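Local coordinates for computational designed protein based on evolution (Synthetic construct, PDB 6JCC) that is a computationally designed all-helical protein resembling caspase recruitment domains, with no established function of its own, at residues E14-I19 / K58-I63. Sequence-based numbering, arbitrary orientation.
Sequences EILAEI and KLIDFI
No flat group takes part where Leu16 meets Leu59, Ile60 and Ile63; every touching atom is an aliphatic carbon. The one aromatic ring of the two segments, Phe62, belongs to another interface, where it packs on Val46 of helix 40-47 and on Leu37 and Leu38. In place of ring faces, the evidence lies in Leu16, which accounts for 87 of the 150 Å² buried and makes its contacts through its forked end. Its CB points toward 58-63, and with CG anti to the carbonyl carbon, beside the backbone N (chi1 -69°), the methyls meet Ile60 and Ile63. Branch CD1 lies 4.1 Å from both CA and CB of Ile60, at the root of that side chain, and the two side chains run nearly perpendicular. Branch CD2 comes 3.9 Å from Ile63 CG1. That same CG1 is 4.1 Å from Leu16 CD1, which places it against both prongs as the two side chains pass in opposite directions. A methyl-to-methyl contact, Leu16 CD2 to Leu59 CD2 at 4.3 Å, is looser. With both methyl branches removed, as by an alanine at Leu16, Ile60 and Ile63 would probably face a gap. Beyond this patch, Ile60 packs on Leu12 and Leu13, and Leu59 on Ile20, so helix 6-22 is engaged over about two turns, from Leu12 to Ile20. The segment axes approach to 10.5 Å and their directions differ by 108°, making a steep crossing centred near Leu16 and Ile60, whose CA atoms are 7.8 Å apart. All four touching residues are buried, consistent with core packing between helices 6-22 and 52-63 in the six-helix bundle of the caspase recruitment domain, a member of the death fold.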
loop_
_atom_site.group_PDB
_atom_site.type_symbol
_atom_site.label_atom_id
_atom_site.label_comp_id
_atom_site.label_asym_id
_atom_site.label_seq_id
_atom_site.Cartn_x
_atom_site.Cartn_y
_atom_site.Cartn_z
ATOM N N GLU A 14 -4.069 3.615 -8.409
ATOM C CA GLU A 14 -3.169 4.622 -8.976
ATOM C C GLU A 14 -2.133 5.103 -7.961
ATOM O O GLU A 14 -0.968 5.273 -8.300
ATOM C CB GLU A 14 -3.971 5.817 -9.501
ATOM N N ILE A 15 -2.568 5.316 -6.722
ATOM C CA ILE A 15 -1.676 5.769 -5.650
ATOM C C ILE A 15 -0.658 4.696 -5.289
ATOM O O ILE A 15 0.514 5.002 -5.113
ATOM C CB ILE A 15 -2.466 6.216 -4.404
ATOM C CG1 ILE A 15 -3.278 7.461 -4.750
ATOM C CG2 ILE A 15 -1.538 6.544 -3.240
ATOM C CD1 ILE A 15 -4.547 7.586 -3.960
ATOM N N LEU A 16 -1.106 3.450 -5.183
ATOM C CA LEU A 16 -0.194 2.333 -4.923
ATOM C C LEU A 16 0.848 2.196 -6.034
ATOM O O LEU A 16 2.027 2.019 -5.751
ATOM C CB LEU A 16 -0.961 1.020 -4.743
ATOM C CG LEU A 16 -1.822 0.901 -3.480
ATOM C CD1 LEU A 16 -2.720 -0.322 -3.562
ATOM C CD2 LEU A 16 -0.980 0.857 -2.213
ATOM N N ALA A 17 0.414 2.313 -7.288
ATOM C CA ALA A 17 1.337 2.290 -8.432
ATOM C C ALA A 17 2.343 3.445 -8.397
ATOM O O ALA A 17 3.521 3.251 -8.692
ATOM C CB ALA A 17 0.564 2.303 -9.744
ATOM N N GLU A 18 1.875 4.634 -8.032
ATOM C CA GLU A 18 2.739 5.810 -7.920
ATOM C C GLU A 18 3.770 5.659 -6.800
ATOM O O GLU A 18 4.931 6.025 -6.976
ATOM C CB GLU A 18 1.903 7.078 -7.729
ATOM C CG GLU A 18 2.712 8.367 -7.704
ATOM C CD GLU A 18 1.851 9.620 -7.729
ATOM O OE1 GLU A 18 0.609 9.512 -7.662
ATOM O OE2 GLU A 18 2.428 10.722 -7.799
ATOM N N ILE A 19 3.343 5.126 -5.656
ATOM C CA ILE A 19 4.268 4.815 -4.555
ATOM C C ILE A 19 5.349 3.855 -5.050
ATOM O O ILE A 19 6.539 4.117 -4.878
ATOM C CB ILE A 19 3.531 4.211 -3.330
ATOM C CG1 ILE A 19 2.677 5.280 -2.642
ATOM C CG2 ILE A 19 4.516 3.636 -2.311
ATOM C CD1 ILE A 19 1.569 4.717 -1.777
ATOM N N LYS A 58 -1.970 -6.682 -7.319
ATOM C CA LYS A 58 -1.673 -7.773 -6.391
ATOM C C LYS A 58 -1.559 -7.223 -4.966
ATOM O O LYS A 58 -2.067 -7.821 -4.023
ATOM C CB LYS A 58 -0.378 -8.490 -6.785
ATOM C CG LYS A 58 -0.337 -9.029 -8.211
ATOM C CD LYS A 58 -1.196 -10.269 -8.397
ATOM C CE LYS A 58 -1.150 -10.756 -9.840
ATOM N NZ LYS A 58 -1.385 -12.221 -9.960
ATOM N N LEU A 59 -0.906 -6.072 -4.819
ATOM C CA LEU A 59 -0.657 -5.484 -3.499
ATOM C C LEU A 59 -1.933 -5.055 -2.773
ATOM O O LEU A 59 -2.009 -5.163 -1.551
ATOM C CB LEU A 59 0.300 -4.290 -3.614
ATOM C CG LEU A 59 0.805 -3.648 -2.314
ATOM C CD1 LEU A 59 1.513 -4.656 -1.421
ATOM C CD2 LEU A 59 1.730 -2.485 -2.633
ATOM N N ILE A 60 -2.932 -4.587 -3.520
ATOM C CA ILE A 60 -4.185 -4.099 -2.921
ATOM C C ILE A 60 -4.841 -5.121 -1.977
ATOM O O ILE A 60 -5.429 -4.739 -0.970
ATOM C CB ILE A 60 -5.193 -3.602 -3.998
ATOM C CG1 ILE A 60 -6.321 -2.787 -3.350
ATOM C CG2 ILE A 60 -5.749 -4.758 -4.824
ATOM C CD1 ILE A 60 -7.214 -2.070 -4.341
ATOM N N ASP A 61 -4.732 -6.412 -2.300
ATOM C CA ASP A 61 -5.287 -7.478 -1.449
ATOM C C ASP A 61 -4.728 -7.431 -0.034
ATOM O O ASP A 61 -5.455 -7.634 0.933
ATOM C CB ASP A 61 -5.006 -8.863 -2.044
ATOM C CG ASP A 61 -5.824 -9.148 -3.283
ATOM O OD1 ASP A 61 -6.849 -8.475 -3.507
ATOM O OD2 ASP A 61 -5.451 -10.073 -4.027
ATOM N N PHE A 62 -3.436 -7.156 0.075
ATOM C CA PHE A 62 -2.772 -7.084 1.373
ATOM C C PHE A 62 -3.043 -5.756 2.070
ATOM O O PHE A 62 -3.235 -5.724 3.288
ATOM C CB PHE A 62 -1.280 -7.354 1.202
ATOM C CG PHE A 62 -1.001 -8.702 0.611
ATOM C CD1 PHE A 62 -1.087 -9.842 1.402
ATOM C CD2 PHE A 62 -0.708 -8.844 -0.741
ATOM C CE1 PHE A 62 -0.854 -11.099 0.865
ATOM C CE2 PHE A 62 -0.473 -10.100 -1.285
ATOM C CZ PHE A 62 -0.548 -11.228 -0.482
ATOM N N ILE A 63 -3.100 -4.676 1.293
ATOM C CA ILE A 63 -3.451 -3.350 1.814
ATOM C C ILE A 63 -4.824 -3.373 2.495
ATOM O O ILE A 63 -4.996 -2.791 3.566
ATOM C CB ILE A 63 -3.416 -2.272 0.694
ATOM C CG1 ILE A 63 -1.998 -2.105 0.112
ATOM C CG2 ILE A 63 -3.942 -0.928 1.180
ATOM C CD1 ILE A 63 -0.923 -1.667 1.086
#